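PDB 2GEN: probable transcriptional regulator, which probably binds cis-regulatory DNA as a transcription factor of the TetR family, working as an all-helical regulator whose assembly holds two subunits. Local coordinates for residues 17-22 and 34-39; 59-64 and 99-104; 53-58 and 109-114; 91-96 and 179-184; 72-77 and 84-89. All blocks are in the same frame, centred on the assembly; numbering follows the deposited sequence.

Interaction 1 of 5, residues 17-22 and 34-39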
# COMPACT_ATOMS: atom_id res chain seq x y z
N LEU A 17 4.30 21.49 -0.12
CA LEU A 17 4.83 20.21 0.31
C LEU A 17 5.78 20.34 1.52
O LEU A 17 5.68 19.57 2.46
CB LEU A 17 5.51 19.50 -0.87
CG LEU A 17 6.29 18.23 -0.52
CD1 LEU A 17 5.36 17.10 0.02
CD2 LEU A 17 7.02 17.76 -1.77
N ALA A 18 6.71 21.30 1.47
CA ALA A 18 7.65 21.50 2.57
C ALA A 18 6.90 21.79 3.89
O ALA A 18 7.23 21.21 4.93
CB ALA A 18 8.59 22.65 2.23
N CYS A 19 5.87 22.63 3.81
CA CYS A 19 5.03 22.96 4.98
C CYS A 19 4.33 21.72 5.50
O CYS A 19 4.39 21.42 6.69
CB CYS A 19 4.00 24.04 4.65
SG CYS A 19 4.67 25.67 4.29
N PHE A 20 3.66 20.99 4.60
CA PHE A 20 2.92 19.78 4.96
C PHE A 20 3.80 18.73 5.64
O PHE A 20 3.36 18.07 6.57
CB PHE A 20 2.26 19.14 3.73
CG PHE A 20 1.14 19.93 3.12
CD1 PHE A 20 0.46 20.91 3.84
CD2 PHE A 20 0.73 19.66 1.82
CE1 PHE A 20 -0.58 21.62 3.26
CE2 PHE A 20 -0.31 20.34 1.22
CZ PHE A 20 -0.99 21.35 1.96
N SER A 21 5.03 18.59 5.15
CA SER A 21 5.97 17.58 5.64
C SER A 21 6.48 17.93 7.02
O SER A 21 6.61 17.06 7.87
CB SER A 21 7.15 17.43 4.67
OG SER A 21 6.67 17.12 3.38
N GLU A 22 6.73 19.22 7.24
CA GLU A 22 7.27 19.73 8.49
C GLU A 22 6.21 19.81 9.59
O GLU A 22 6.45 19.39 10.74
CB GLU A 22 7.87 21.11 8.24
CG GLU A 22 8.56 21.76 9.45
CD GLU A 22 9.54 22.86 9.04
OE1 GLU A 22 9.71 23.11 7.81
OE2 GLU A 22 10.15 23.48 9.95
N ARG A 34 2.23 30.99 2.00
CA ARG A 34 2.70 32.26 1.43
C ARG A 34 4.08 32.64 1.95
O ARG A 34 4.90 33.15 1.19
CB ARG A 34 1.69 33.41 1.58
CG ARG A 34 1.31 33.76 2.97
CD ARG A 34 1.44 35.28 3.27
NE ARG A 34 1.80 35.38 4.67
CZ ARG A 34 1.02 35.84 5.65
NH1 ARG A 34 -0.18 36.35 5.38
NH2 ARG A 34 1.48 35.81 6.89
N ASP A 35 4.36 32.37 3.22
CA ASP A 35 5.64 32.75 3.82
C ASP A 35 6.80 31.89 3.30
O ASP A 35 7.92 32.40 3.06
CB ASP A 35 5.59 32.68 5.35
CG ASP A 35 4.63 33.72 5.97
OD1 ASP A 35 4.23 34.70 5.29
OD2 ASP A 35 4.28 33.54 7.15
N ARG A 36 6.55 30.60 3.11
CA ARG A 36 7.55 29.73 2.51
C ARG A 36 7.70 29.96 1.01
O ARG A 36 8.81 29.86 0.48
CB ARG A 36 7.28 28.26 2.79
CG ARG A 36 8.51 27.40 2.55
CD ARG A 36 8.32 26.02 3.10
NE ARG A 36 8.21 25.99 4.55
CZ ARG A 36 9.03 25.31 5.35
NH1 ARG A 36 10.03 24.60 4.85
NH2 ARG A 36 8.83 25.35 6.66
N SER A 37 6.61 30.28 0.32
CA SER A 37 6.64 30.42 -1.13
C SER A 37 6.99 31.80 -1.66
O SER A 37 7.34 31.94 -2.83
CB SER A 37 5.32 29.96 -1.75
OG SER A 37 4.32 30.94 -1.57
N GLY A 38 6.87 32.82 -0.81
CA GLY A 38 7.07 34.22 -1.24
C GLY A 38 5.95 34.74 -2.14
O GLY A 38 6.06 35.85 -2.68
N ALA A 39 4.89 33.96 -2.32
CA ALA A 39 3.71 34.42 -3.05
C ALA A 39 2.68 34.98 -2.07
O ALA A 39 2.54 34.49 -0.94
CB ALA A 39 3.10 33.31 -3.88
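Helix 9-23 and helix 30-37 come closest at Cys19 and Arg36, whose CA atoms lie 7.6 Å apart. Nearly all of the touching falls to Arg36. Its CG lies anti to the backbone N (chi1 -162°) and the chain then bends at chi3, which lays the CD and guanidinium over the last turns of helix 9-23. CD of Arg36 rests on CB of Ala18 at 3.5 Å, and NE of Arg36 passes 3.6 Å from SG of Cys19. One face of the guanidinium looks toward the backbone around Ala18 C and Cys19 N. The tip goes on to Glu22, where NH2 of Arg36 donates to OE1 at 2.7 Å in a salt bridge. This bond is short but bent (138° at the hydrogen): OE1 is met from above the carboxylate plane, and the two flat groups stand 84° apart. Helix 30-37 belongs to the predicted helix-turn-helix, residues 29-48, and it also packs on helix 41-47 through Arg34 and Ser37. The join therefore combines one bent, single-pronged ion pair on the exposed side with packing of the arginine stem on Ala18 and Cys19.

Interaction 2 of 5, residues 59-64 and 99-104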
# COMPACT_ATOMS: atom_id res chain seq x y z
N TYR A 59 -1.23 16.73 -4.92
CA TYR A 59 -1.47 15.31 -5.16
C TYR A 59 -1.45 15.02 -6.66
O TYR A 59 -0.70 14.13 -7.14
CB TYR A 59 -2.81 14.85 -4.54
CG TYR A 59 -2.99 13.36 -4.69
CD1 TYR A 59 -2.48 12.48 -3.73
CD2 TYR A 59 -3.64 12.84 -5.80
CE1 TYR A 59 -2.63 11.08 -3.91
CE2 TYR A 59 -3.79 11.47 -5.98
CZ TYR A 59 -3.30 10.61 -5.05
OH TYR A 59 -3.44 9.25 -5.29
N LEU A 60 -2.26 15.76 -7.41
CA LEU A 60 -2.38 15.51 -8.85
C LEU A 60 -1.05 15.74 -9.59
O LEU A 60 -0.73 15.00 -10.53
CB LEU A 60 -3.47 16.38 -9.47
CG LEU A 60 -4.90 16.14 -8.98
CD1 LEU A 60 -5.82 17.18 -9.64
CD2 LEU A 60 -5.41 14.73 -9.30
N ALA A 61 -0.31 16.77 -9.18
CA ALA A 61 1.02 17.00 -9.78
C ALA A 61 1.98 15.85 -9.53
O ALA A 61 2.80 15.52 -10.41
CB ALA A 61 1.61 18.29 -9.28
N GLY A 62 1.91 15.25 -8.34
CA GLY A 62 2.78 14.15 -7.98
C GLY A 62 2.51 12.91 -8.81
O GLY A 62 3.43 12.32 -9.38
N ILE A 63 1.24 12.48 -8.89
CA ILE A 63 0.93 11.38 -9.80
C ILE A 63 1.23 11.75 -11.26
O ILE A 63 1.66 10.89 -12.04
CB ILE A 63 -0.49 10.76 -9.59
CG1 ILE A 63 -1.60 11.79 -9.89
CG2 ILE A 63 -0.61 10.21 -8.17
CD1 ILE A 63 -3.03 11.17 -9.95
N GLY A 64 1.03 13.02 -11.62
CA GLY A 64 1.32 13.50 -12.98
C GLY A 64 2.81 13.32 -13.33
O GLY A 64 3.15 13.10 -14.50
N PRO A 99 11.18 11.98 -1.62
CA PRO A 99 10.60 11.14 -0.58
C PRO A 99 9.43 11.79 0.16
O PRO A 99 8.44 11.11 0.48
CB PRO A 99 11.78 10.85 0.36
CG PRO A 99 12.77 11.91 0.05
CD PRO A 99 12.62 12.24 -1.38
N ASP A 100 9.52 13.09 0.44
CA ASP A 100 8.40 13.75 1.11
C ASP A 100 7.14 13.76 0.21
O ASP A 100 6.02 13.52 0.68
CB ASP A 100 8.76 15.18 1.57
CG ASP A 100 9.69 15.19 2.78
OD1 ASP A 100 9.70 14.24 3.60
OD2 ASP A 100 10.42 16.20 2.90
N TRP A 101 7.33 14.05 -1.07
CA TRP A 101 6.22 14.00 -2.00
C TRP A 101 5.63 12.59 -2.08
O TRP A 101 4.40 12.42 -2.09
CB TRP A 101 6.67 14.49 -3.38
CG TRP A 101 5.61 15.14 -4.19
CD1 TRP A 101 4.25 15.12 -3.99
CD2 TRP A 101 5.82 15.89 -5.39
NE1 TRP A 101 3.62 15.83 -4.98
CE2 TRP A 101 4.55 16.32 -5.85
CE3 TRP A 101 6.97 16.26 -6.11
CZ2 TRP A 101 4.40 17.10 -6.99
CZ3 TRP A 101 6.83 17.04 -7.26
CH2 TRP A 101 5.53 17.46 -7.70
N ALA A 102 6.48 11.56 -2.11
CA ALA A 102 5.97 10.16 -2.13
C ALA A 102 5.13 9.88 -0.87
O ALA A 102 4.02 9.31 -0.96
CB ALA A 102 7.13 9.14 -2.23
N ARG A 103 5.66 10.25 0.29
CA ARG A 103 4.93 10.05 1.55
C ARG A 103 3.57 10.73 1.47
O ARG A 103 2.55 10.14 1.84
CB ARG A 103 5.75 10.61 2.71
CG ARG A 103 5.46 9.93 4.00
CD ARG A 103 6.40 10.50 5.07
NE ARG A 103 7.72 9.87 4.98
CZ ARG A 103 8.82 10.46 4.51
NH1 ARG A 103 8.77 11.71 4.09
NH2 ARG A 103 9.96 9.78 4.47
N PHE A 104 3.56 11.96 0.96
CA PHE A 104 2.34 12.75 0.88
C PHE A 104 1.32 12.02 0.00
O PHE A 104 0.16 11.84 0.40
CB PHE A 104 2.63 14.14 0.31
CG PHE A 104 1.39 14.95 0.05
CD1 PHE A 104 0.76 15.66 1.09
CD2 PHE A 104 0.86 15.03 -1.24
CE1 PHE A 104 -0.39 16.40 0.86
CE2 PHE A 104 -0.30 15.78 -1.50
CZ PHE A 104 -0.92 16.48 -0.42
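Trp101 reaches from helix 99-114 to the backbone of Gly62 on helix 51-76, in the all-helical TetR fold, where helix 51-76 crosses helix 99-114 near the centre of the chain. The two short helical segments approach to 10.1 Å between axes at a signed angle of -114°. From CB, which packs against Leu17 of helix 9-23, the Trp101 side chain heads for helix 51-76, with CG anti to the backbone N (chi1 -150°). Farther out, NE1 and CE2 of Trp101 each lie 3.5 Å from CA of Gly62, which sits over one face of the indole toward its rim. NE1 donates to Leu58 O, one turn earlier on the same helix as Gly62, so the buried N-H is satisfied by a backbone carbonyl. CZ2 makes the nearest approach, 3.4 Å from Gly62 N, and the methyl of Ala61 meets it at the ring edge, CB to CZ2 3.8 Å. The bare backbone at Gly62 is what lets the indole come this near. One turn along helix 99-114, Phe104 makes the second touch, presenting its edge to the backbone of Tyr59, while its ring also meets His55 edge-to-face. The rest of the Tyr59 side chain packs along helix 99-114, on Ile105, Arg109 and Val112. Across to residues 59-64, CE2 of Phe104 comes nearest at Tyr59 N, 3.7 Å away.

Interaction 3 of 5, residues 53-58 and 109-114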
# COMPACT_ATOMS: atom_id res chain seq x y z
N ARG A 53 -7.44 23.21 -1.91
CA ARG A 53 -7.24 23.10 -3.35
C ARG A 53 -5.75 22.87 -3.66
O ARG A 53 -5.41 22.03 -4.50
CB ARG A 53 -7.74 24.31 -4.10
CG ARG A 53 -8.08 23.94 -5.54
CD ARG A 53 -7.27 24.77 -6.44
NE ARG A 53 -7.35 24.34 -7.83
CZ ARG A 53 -8.33 24.67 -8.66
NH1 ARG A 53 -9.37 25.38 -8.22
NH2 ARG A 53 -8.30 24.25 -9.92
N ILE A 54 -4.88 23.61 -2.97
CA ILE A 54 -3.44 23.44 -3.09
C ILE A 54 -3.02 22.00 -2.75
O ILE A 54 -2.18 21.40 -3.45
CB ILE A 54 -2.67 24.46 -2.22
CG1 ILE A 54 -2.83 25.87 -2.81
CG2 ILE A 54 -1.20 24.11 -2.15
CD1 ILE A 54 -2.22 27.01 -1.95
N HIS A 55 -3.61 21.47 -1.68
CA HIS A 55 -3.42 20.07 -1.27
C HIS A 55 -3.74 19.07 -2.41
O HIS A 55 -2.93 18.18 -2.72
CB HIS A 55 -4.28 19.80 -0.03
CG HIS A 55 -4.21 18.41 0.49
ND1 HIS A 55 -4.99 17.39 0.01
CD2 HIS A 55 -3.47 17.88 1.49
CE1 HIS A 55 -4.74 16.28 0.68
NE2 HIS A 55 -3.81 16.55 1.58
N GLY A 56 -4.90 19.22 -3.04
CA GLY A 56 -5.29 18.35 -4.16
C GLY A 56 -4.41 18.56 -5.40
O GLY A 56 -4.08 17.60 -6.11
N GLU A 57 -4.02 19.80 -5.68
CA GLU A 57 -3.15 20.08 -6.83
C GLU A 57 -1.77 19.45 -6.60
O GLU A 57 -1.16 18.92 -7.56
CB GLU A 57 -3.03 21.58 -7.13
CG GLU A 57 -4.37 22.27 -7.54
CD GLU A 57 -4.80 21.98 -8.98
OE1 GLU A 57 -4.14 21.18 -9.70
OE2 GLU A 57 -5.83 22.56 -9.41
N LEU A 58 -1.29 19.50 -5.36
CA LEU A 58 -0.02 18.84 -5.00
C LEU A 58 -0.10 17.32 -5.28
O LEU A 58 0.85 16.70 -5.84
CB LEU A 58 0.34 19.12 -3.53
CG LEU A 58 1.63 18.46 -2.98
CD1 LEU A 58 2.87 18.90 -3.79
CD2 LEU A 58 1.83 18.72 -1.47
N ARG A 109 -4.66 10.13 -0.86
CA ARG A 109 -5.61 9.88 -1.96
C ARG A 109 -7.07 10.03 -1.52
O ARG A 109 -7.84 10.71 -2.19
CB ARG A 109 -5.40 8.50 -2.59
CG ARG A 109 -6.01 8.41 -3.97
CD ARG A 109 -6.09 6.99 -4.49
NE ARG A 109 -6.73 6.96 -5.80
CZ ARG A 109 -8.04 6.98 -6.00
NH1 ARG A 109 -8.87 7.04 -4.96
NH2 ARG A 109 -8.55 6.95 -7.23
N GLY A 110 -7.42 9.41 -0.40
CA GLY A 110 -8.80 9.43 0.12
C GLY A 110 -9.34 10.84 0.24
O GLY A 110 -10.46 11.15 -0.23
N ARG A 111 -8.52 11.69 0.85
CA ARG A 111 -8.85 13.08 1.04
C ARG A 111 -9.11 13.80 -0.29
O ARG A 111 -10.09 14.51 -0.43
CB ARG A 111 -7.76 13.76 1.87
CG ARG A 111 -8.07 15.20 2.22
CD ARG A 111 -7.21 15.69 3.34
NE ARG A 111 -7.32 17.14 3.52
CZ ARG A 111 -6.97 17.79 4.62
NH1 ARG A 111 -6.49 17.11 5.65
NH2 ARG A 111 -7.10 19.11 4.70
N VAL A 112 -8.25 13.58 -1.29
CA VAL A 112 -8.42 14.24 -2.58
C VAL A 112 -9.65 13.72 -3.35
O VAL A 112 -10.34 14.49 -4.01
CB VAL A 112 -7.14 14.07 -3.46
CG1 VAL A 112 -7.35 14.68 -4.87
CG2 VAL A 112 -5.97 14.69 -2.77
N GLU A 113 -9.87 12.41 -3.31
CA GLU A 113 -10.97 11.82 -4.06
C GLU A 113 -12.31 12.27 -3.46
O GLU A 113 -13.29 12.50 -4.18
CB GLU A 113 -10.84 10.28 -4.18
CG GLU A 113 -10.60 9.54 -2.87
CD GLU A 113 -10.72 8.00 -2.97
OE1 GLU A 113 -11.71 7.51 -3.58
OE2 GLU A 113 -9.84 7.28 -2.43
N ALA A 114 -12.31 12.47 -2.14
CA ALA A 114 -13.52 12.89 -1.40
C ALA A 114 -13.96 14.32 -1.75
O ALA A 114 -15.15 14.62 -1.71
CB ALA A 114 -13.31 12.74 0.09
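Stacking comes first: the guanidinium of Arg111 lies on the imidazole of His55, centres 4.7 Å apart and planes 29° from parallel. NE of Arg111 sits above one face of the ring, displaced toward its rim. The Arg111 chain runs extended from CG to NE and crosses the histidine at about a right angle, bringing CD to 3.7 Å from CE1 of His55. Apolar packing follows. CG2 of Val112, anti to its carbonyl carbon, touches both CA of Gly56 and ND1 of His55 at 4.0 Å. The CA atoms of Gly56 and Val112 come within 5.4 Å, although the axes of the two segments stay 9.7 Å apart. The polar end of Arg111 is held elsewhere, by salt bridges to Glu52 and Asp26, which probably steady the guanidinium over the ring. Within segment 53-58, Arg53 grips OE2 of Glu57 side-on with NE and NH2. The contact thus joins helix 51-76 to helix 99-114, with Val25 of the loop after helix 9-23 touching both His55 and Arg111, and helix 9-23 packed against Ile54, Glu57 and Leu58.

Interaction 4 of 5, residues 91-96 and 179-184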
# COMPACT_ATOMS: atom_id res chain seq x y z
N TYR A 91 9.15 4.57 -10.83
CA TYR A 91 8.54 4.77 -9.54
C TYR A 91 9.62 4.88 -8.45
O TYR A 91 9.61 5.84 -7.67
CB TYR A 91 7.55 3.64 -9.23
CG TYR A 91 6.95 3.87 -7.90
CD1 TYR A 91 6.07 4.95 -7.69
CD2 TYR A 91 7.30 3.06 -6.81
CE1 TYR A 91 5.51 5.20 -6.41
CE2 TYR A 91 6.75 3.30 -5.54
CZ TYR A 91 5.87 4.34 -5.36
OH TYR A 91 5.36 4.60 -4.10
N ILE A 92 10.57 3.96 -8.45
CA ILE A 92 11.60 3.90 -7.42
C ILE A 92 12.43 5.20 -7.50
O ILE A 92 12.60 5.88 -6.50
CB ILE A 92 12.47 2.64 -7.58
CG1 ILE A 92 11.64 1.39 -7.21
CG2 ILE A 92 13.78 2.78 -6.71
CD1 ILE A 92 11.18 1.36 -5.79
N ASP A 93 12.83 5.56 -8.71
CA ASP A 93 13.68 6.77 -8.88
C ASP A 93 12.94 8.01 -8.43
O ASP A 93 13.53 8.87 -7.80
CB ASP A 93 14.11 6.91 -10.32
CG ASP A 93 15.08 5.82 -10.73
OD1 ASP A 93 15.58 5.07 -9.83
OD2 ASP A 93 15.40 5.70 -11.94
N TRP A 94 11.65 8.13 -8.79
CA TRP A 94 10.85 9.28 -8.41
C TRP A 94 10.72 9.37 -6.87
O TRP A 94 10.87 10.46 -6.27
CB TRP A 94 9.48 9.26 -9.12
CG TRP A 94 8.72 10.54 -8.84
CD1 TRP A 94 8.77 11.74 -9.57
CD2 TRP A 94 7.84 10.78 -7.76
NE1 TRP A 94 7.94 12.68 -8.98
CE2 TRP A 94 7.36 12.11 -7.87
CE3 TRP A 94 7.38 9.98 -6.70
CZ2 TRP A 94 6.45 12.67 -6.94
CZ3 TRP A 94 6.46 10.54 -5.78
CH2 TRP A 94 6.02 11.86 -5.93
N VAL A 95 10.50 8.22 -6.22
CA VAL A 95 10.38 8.20 -4.75
C VAL A 95 11.73 8.61 -4.12
O VAL A 95 11.74 9.42 -3.19
CB VAL A 95 9.96 6.82 -4.27
CG1 VAL A 95 10.19 6.67 -2.74
CG2 VAL A 95 8.51 6.54 -4.72
N VAL A 96 12.82 8.05 -4.62
CA VAL A 96 14.16 8.33 -4.02
C VAL A 96 14.48 9.85 -4.12
O VAL A 96 15.06 10.43 -3.19
CB VAL A 96 15.27 7.47 -4.65
CG1 VAL A 96 16.68 8.01 -4.22
CG2 VAL A 96 15.11 6.01 -4.23
N ASP A 179 19.11 0.89 -3.43
CA ASP A 179 19.90 -0.34 -3.55
C ASP A 179 19.04 -1.54 -3.98
O ASP A 179 19.58 -2.59 -4.23
CB ASP A 179 20.61 -0.71 -2.22
CG ASP A 179 21.88 0.10 -1.95
OD1 ASP A 179 22.42 0.73 -2.90
OD2 ASP A 179 22.35 0.08 -0.77
N CYS A 180 17.72 -1.39 -4.03
CA CYS A 180 16.87 -2.50 -4.48
C CYS A 180 16.28 -2.21 -5.87
O CYS A 180 15.48 -2.99 -6.37
CB CYS A 180 15.72 -2.72 -3.53
SG CYS A 180 16.30 -3.13 -1.85
N ARG A 181 16.70 -1.12 -6.49
CA ARG A 181 16.13 -0.74 -7.80
C ARG A 181 16.30 -1.83 -8.86
O ARG A 181 15.30 -2.24 -9.50
CB ARG A 181 16.75 0.59 -8.28
CG ARG A 181 16.35 0.97 -9.72
CD ARG A 181 17.31 2.06 -10.10
NE ARG A 181 16.88 2.92 -11.18
CZ ARG A 181 17.25 2.78 -12.44
NH1 ARG A 181 18.00 1.73 -12.87
NH2 ARG A 181 16.86 3.68 -13.31
N GLU A 182 17.53 -2.32 -9.07
CA GLU A 182 17.79 -3.34 -10.12
C GLU A 182 17.06 -4.64 -9.79
O GLU A 182 16.40 -5.24 -10.67
CB GLU A 182 19.30 -3.59 -10.38
CG GLU A 182 19.57 -4.66 -11.48
CD GLU A 182 19.04 -4.23 -12.85
OE1 GLU A 182 18.86 -2.99 -13.05
OE2 GLU A 182 18.81 -5.11 -13.71
N LEU A 183 17.13 -5.08 -8.53
CA LEU A 183 16.44 -6.29 -8.15
C LEU A 183 14.94 -6.22 -8.47
O LEU A 183 14.42 -7.16 -9.11
CB LEU A 183 16.64 -6.52 -6.66
CG LEU A 183 16.00 -7.77 -6.13
CD1 LEU A 183 16.65 -9.01 -6.76
CD2 LEU A 183 16.13 -7.72 -4.62
N LEU A 184 14.28 -5.13 -8.07
CA LEU A 184 12.81 -5.03 -8.24
C LEU A 184 12.45 -4.96 -9.74
O LEU A 184 11.49 -5.58 -10.19
CB LEU A 184 12.24 -3.86 -7.45
CG LEU A 184 12.24 -4.08 -5.91
CD1 LEU A 184 11.47 -3.06 -5.13
CD2 LEU A 184 11.75 -5.49 -5.53
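OD2 of Asp93 takes the shortest bond here, 2.8 Å from NH2 of Arg181, and OD1 of the same carboxylate receives NE of Arg181 at 2.9 Å. The result is a side-on, two-pronged salt bridge with one nitrogen to each oxygen. Both oxygens use their syn lone pairs, the hydrogens point well (162° for the NH2 bond), and the carboxylate and guanidinium planes differ by 8°, so the two flat groups lie almost in one plane. In Arg181 CG is anti to the backbone N (chi1 173°) and the chain stays extended to NE, starting from the first turn of helix 181-192, right after Cys180 in the N-cap position. Beneath the ion pair the contact turns apolar. CG2 of Ile92 meets CB of Arg181 at 4.0 Å, the root of the same arginine whose tip is bound to Asp93. CD1 of Ile92 looks toward CD1 of Leu184, a looser touch at 4.5 Å. Leu177, in the loop before helix 181-192, packs on Ile92 as well. The pair of segments ties helix 80-97 to the C-terminal helix, which also reaches the second subunit: Leu184 packs on Val156 and Leu183 on Met148 of that subunit. Two nearly coplanar bonds should restrict twisting of the guanidinium and keep it flat with the carboxylate, and the charges probably neutralise each other near the surface while the isoleucine and leucine are buried behind them.

Interaction 5 of 5, residues 72-77 and 84-89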
# COMPACT_ATOMS: atom_id res chain seq x y z
N ALA A 72 7.64 9.67 -21.38
CA ALA A 72 8.99 9.87 -21.95
C ALA A 72 9.65 8.53 -22.27
O ALA A 72 10.26 8.34 -23.32
CB ALA A 72 9.86 10.70 -21.01
N GLY A 73 9.52 7.60 -21.36
CA GLY A 73 10.18 6.31 -21.51
C GLY A 73 9.57 5.39 -22.56
O GLY A 73 10.29 4.68 -23.25
N PHE A 74 8.24 5.36 -22.67
CA PHE A 74 7.59 4.42 -23.60
C PHE A 74 8.11 4.68 -25.00
O PHE A 74 8.41 3.73 -25.74
CB PHE A 74 6.08 4.56 -23.54
CG PHE A 74 5.45 3.98 -22.28
CD1 PHE A 74 5.95 2.82 -21.70
CD2 PHE A 74 4.27 4.54 -21.75
CE1 PHE A 74 5.36 2.27 -20.54
CE2 PHE A 74 3.64 3.98 -20.61
CZ PHE A 74 4.18 2.86 -20.01
N ALA A 75 8.31 5.97 -25.30
CA ALA A 75 8.83 6.41 -26.60
C ALA A 75 10.18 5.76 -26.99
O ALA A 75 10.39 5.49 -28.17
CB ALA A 75 8.91 7.94 -26.65
N ARG A 76 11.08 5.47 -26.03
CA ARG A 76 12.42 4.94 -26.34
C ARG A 76 12.75 3.50 -25.85
O ARG A 76 13.92 3.01 -25.96
CB ARG A 76 13.48 5.92 -25.79
CG ARG A 76 13.35 7.31 -26.40
CD ARG A 76 14.49 8.23 -26.04
NE ARG A 76 15.56 8.20 -27.03
CZ ARG A 76 15.58 8.93 -28.15
NH1 ARG A 76 14.57 9.74 -28.44
NH2 ARG A 76 16.60 8.82 -28.99
N ALA A 77 11.76 2.84 -25.25
CA ALA A 77 11.95 1.48 -24.76
C ALA A 77 12.09 0.55 -25.97
O ALA A 77 11.23 0.56 -26.89
CB ALA A 77 10.71 1.04 -23.92
N VAL A 84 8.49 -3.01 -19.21
CA VAL A 84 8.14 -3.45 -17.89
C VAL A 84 9.08 -2.83 -16.85
O VAL A 84 8.64 -2.25 -15.87
CB VAL A 84 8.20 -4.98 -17.82
CG1 VAL A 84 8.06 -5.45 -16.40
CG2 VAL A 84 7.00 -5.56 -18.61
N ARG A 85 10.37 -2.88 -17.15
CA ARG A 85 11.37 -2.31 -16.19
C ARG A 85 11.07 -0.84 -15.93
O ARG A 85 11.23 -0.39 -14.81
CB ARG A 85 12.78 -2.43 -16.72
CG ARG A 85 13.38 -3.88 -16.71
CD ARG A 85 14.69 -3.90 -17.47
NE ARG A 85 15.67 -3.01 -16.83
CZ ARG A 85 16.44 -3.36 -15.78
NH1 ARG A 85 16.44 -4.59 -15.28
NH2 ARG A 85 17.27 -2.44 -15.26
N LEU A 86 10.69 -0.08 -16.96
CA LEU A 86 10.38 1.34 -16.88
C LEU A 86 9.31 1.64 -15.86
O LEU A 86 9.41 2.63 -15.15
CB LEU A 86 9.99 1.86 -18.29
CG LEU A 86 9.64 3.35 -18.29
CD1 LEU A 86 10.93 4.18 -18.18
CD2 LEU A 86 8.89 3.61 -19.60
N LEU A 87 8.25 0.81 -15.78
CA LEU A 87 7.21 1.04 -14.78
C LEU A 87 7.82 1.02 -13.37
O LEU A 87 7.41 1.79 -12.53
CB LEU A 87 6.15 -0.05 -14.88
CG LEU A 87 5.34 -0.01 -16.21
CD1 LEU A 87 4.54 -1.31 -16.43
CD2 LEU A 87 4.38 1.17 -16.22
N VAL A 88 8.79 0.14 -13.17
CA VAL A 88 9.41 -0.01 -11.85
C VAL A 88 10.48 1.03 -11.58
O VAL A 88 10.39 1.73 -10.56
CB VAL A 88 10.00 -1.40 -11.69
CG1 VAL A 88 10.77 -1.56 -10.28
CG2 VAL A 88 8.85 -2.45 -11.75
N THR A 89 11.45 1.15 -12.48
CA THR A 89 12.55 2.17 -12.19
C THR A 89 11.98 3.58 -12.09
O THR A 89 12.50 4.38 -11.32
CB THR A 89 13.66 2.12 -13.23
OG1 THR A 89 13.12 2.48 -14.51
CG2 THR A 89 14.23 0.72 -13.32
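Leu86 holds CG anti to its backbone N (chi1 180°), which carries its branch toward helix 51-76, while Phe74 has CG anti to its carbonyl carbon (chi1 -74°) and swings its ring back toward helix 80-97. The two side chains cross obliquely. CD2 of Leu86 is the atom that carries the contact: it lies 3.5 Å from both CA and C of Gly73, and 3.6 Å from the backbone N of Phe74. The other methyl, CD1 of Leu86, stays at 4.0 Å from CA of Gly73. With no side chain on Gly73, the leucine rests directly on the helix backbone, and this is where the segments come nearest, CA to CA 6.8 Å between Gly73 and Leu86. This is a helical hairpin within the all-helical TetR fold: helix 51-76 ends, a short connection turns the chain, and helix 80-97 runs back alongside it, the segment directions 157° apart and nearly antiparallel. Beside the leucine, Phe74 continues the apolar strip. Its CD1 touches CD2 of Leu86 at 3.7 Å, and at the far end of the ring CZ of Phe74 meets CD2 of Leu87 at 4.2 Å, the methyl lying at the ring edge. Thr83 touches the same phenylalanine side chain, and helix 118-141 packs on it through Arg131, Ile132 and Ala135. Leu87, buried, also leans on Val157 of helix 150-169, and its carbonyl oxygen takes a hydrogen bond from the hydroxyl of Tyr66.

In the fold
From the N terminus, interaction 1 closes a short loop between helix 9-23 and helix 30-37, within the TetR-family N-terminal region, where a helix-turn-helix is predicted. Helix 51-76 then serves three contacts: interaction 3 near its start, interaction 2 midway and interaction 5 at its end. Interaction 5 closes a tight hairpin with helix 80-97 and sits inside the longer loop of interaction 2, which in turn lies within that of interaction 3; both longer loops end on helix 99-114. Interaction 4 crosses these two, running from helix 80-97 to helix 181-192. Phe20 and Leu17 join interaction 1 to interactions 2 and 3, and an Arg85-Glu182 salt bridge links interactions 4 and 5.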